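Local coordinates for protein blue-light receptor of the bluf-family (Rhodobacter sphaeroides, PDB 2BYC) that binds flavin mononucleotide and probably senses blue light as a BLUF-family photoreceptor, at residues A105-L110 with H125-A130. Residues are numbered along the deposited sequence; the frame is centred on the assembly and turned at random.
Sequences ALAPDL and HRTIAA
The flat group here is the peptide between Leu106 and Ala107, and Thr127 approaches its oxygen end from one face. Thr127 OG1 is 3.6 Å from Leu106 O and lies well above the peptide plane, beyond the oxygen. The approach is therefore steep, and the pair is not a hydrogen bond. Thr127 CB is on the same side of the plane, farther past the oxygen and 3.8 Å from Leu106 O. The CB atoms of Leu106 and Ala107 also lie on this side. Of the two side chains, only the Ala107 methyl comes up beside the hydroxyl, with Ala107 CB 3.9 Å from Thr127 OG1.

With chi1 at 74°, Thr127 OG1 sits in the cleft between the two backbone branches of CA, and CG2 is anti to the carbonyl carbon. There the hydroxyl makes a weak hydrogen bond to Glu123 O, one turn earlier in its own helix. That bond turns part of the polar surface of Thr127 inward to its own helix.

In the ferredoxin-like BLUF fold, helices 100-106 and 120-131 belong to the C-terminal part, packed on the sheet face away from the flavin. The contact joins the end of the first to the flank of the second. Ala107 is the first residue to leave helical geometry. Its carbonyl O accepts Leu110 N at 2.8 Å, which turns the chain after the helix.

Leu106 makes the apolar part of the contact. With chi2 at 44°, CD2 points nearly anti to CA and is the branch that reaches Ile128. Leu106 CD2 meets Ile128 CG1 at 4.4 Å, a loose van der Waals approach. Leu106 also touches Ser131, about one turn beyond Ile128 in helix 120-131. Ile128 is buried and packs on Ile42 and Leu44 of strand 40-45. Its side chain is about 11 Å from that of Gln52, a flavin-binding residue.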
# COMPACT_ATOMS: atom_id res chain seq x y z
N ALA A 105 6.06 -13.95 7.76
CA ALA A 105 6.18 -13.87 9.21
C ALA A 105 5.02 -13.13 9.90
O ALA A 105 4.66 -13.47 11.02
CB ALA A 105 7.50 -13.21 9.60
N LEU A 106 4.42 -12.14 9.25
CA LEU A 106 3.43 -11.30 9.92
C LEU A 106 1.98 -11.71 9.72
O LEU A 106 1.14 -11.37 10.55
CB LEU A 106 3.58 -9.83 9.51
CG LEU A 106 4.46 -8.79 10.22
CD1 LEU A 106 5.85 -9.27 10.60
CD2 LEU A 106 4.52 -7.54 9.34
N ALA A 107 1.69 -12.39 8.61
CA ALA A 107 0.31 -12.67 8.18
C ALA A 107 0.35 -13.89 7.25
O ALA A 107 -0.05 -13.85 6.06
CB ALA A 107 -0.27 -11.45 7.47
N PRO A 108 0.86 -15.00 7.79
CA PRO A 108 1.11 -16.25 7.11
C PRO A 108 -0.05 -16.68 6.23
O PRO A 108 0.18 -17.17 5.13
CB PRO A 108 1.29 -17.22 8.26
CG PRO A 108 0.72 -16.54 9.42
CD PRO A 108 1.17 -15.16 9.22
N ASP A 109 -1.29 -16.46 6.68
CA ASP A 109 -2.46 -16.93 5.89
C ASP A 109 -2.90 -16.01 4.75
O ASP A 109 -3.67 -16.40 3.87
CB ASP A 109 -3.65 -17.19 6.80
CG ASP A 109 -3.33 -18.18 7.92
OD1 ASP A 109 -3.14 -19.39 7.59
OD2 ASP A 109 -3.27 -17.73 9.10
N LEU A 110 -2.36 -14.79 4.74
CA LEU A 110 -2.70 -13.77 3.75
C LEU A 110 -1.61 -13.55 2.68
O LEU A 110 -1.78 -12.70 1.80
CB LEU A 110 -3.09 -12.47 4.45
CG LEU A 110 -4.21 -12.69 5.45
CD1 LEU A 110 -3.63 -12.74 6.86
CD2 LEU A 110 -5.29 -11.61 5.39
N HIS A 125 -4.08 -4.78 7.71
CA HIS A 125 -3.85 -3.47 8.35
C HIS A 125 -3.51 -3.62 9.84
O HIS A 125 -2.65 -2.95 10.37
CB HIS A 125 -5.08 -2.57 8.19
CG HIS A 125 -5.28 -1.98 6.83
ND1 HIS A 125 -4.29 -1.93 5.86
CD2 HIS A 125 -6.35 -1.37 6.29
CE1 HIS A 125 -4.76 -1.33 4.79
NE2 HIS A 125 -6.01 -0.97 5.02
N ARG A 126 -4.23 -4.48 10.51
CA ARG A 126 -4.08 -4.73 11.91
C ARG A 126 -2.71 -5.33 12.22
O ARG A 126 -2.00 -4.88 13.09
CB ARG A 126 -5.18 -5.72 12.33
CG ARG A 126 -5.29 -6.01 13.80
CD ARG A 126 -6.34 -7.10 14.07
NE ARG A 126 -5.71 -8.40 14.05
CZ ARG A 126 -6.16 -9.42 13.34
NH1 ARG A 126 -7.27 -9.28 12.61
NH2 ARG A 126 -5.48 -10.57 13.35
N THR A 127 -2.34 -6.36 11.51
CA THR A 127 -1.14 -7.03 11.89
C THR A 127 0.08 -6.24 11.49
O THR A 127 1.07 -6.19 12.22
CB THR A 127 -1.12 -8.47 11.33
OG1 THR A 127 -0.86 -8.46 9.94
CG2 THR A 127 -2.45 -9.14 11.57
N ILE A 128 0.05 -5.65 10.30
CA ILE A 128 1.14 -4.74 9.89
C ILE A 128 1.29 -3.49 10.78
O ILE A 128 2.39 -3.24 11.30
CB ILE A 128 1.06 -4.34 8.38
CG1 ILE A 128 0.92 -5.67 7.58
CG2 ILE A 128 2.31 -3.55 8.05
CD1 ILE A 128 0.68 -5.52 6.05
N ALA A 129 0.23 -2.71 10.95
CA ALA A 129 0.27 -1.56 11.91
C ALA A 129 0.89 -1.95 13.24
O ALA A 129 1.73 -1.23 13.80
CB ALA A 129 -1.13 -0.99 12.15
N ALA A 130 0.48 -3.12 13.74
CA ALA A 130 0.88 -3.58 15.06
C ALA A 130 2.33 -3.95 15.09
O ALA A 130 3.02 -3.68 16.06
CB ALA A 130 0.04 -4.78 15.47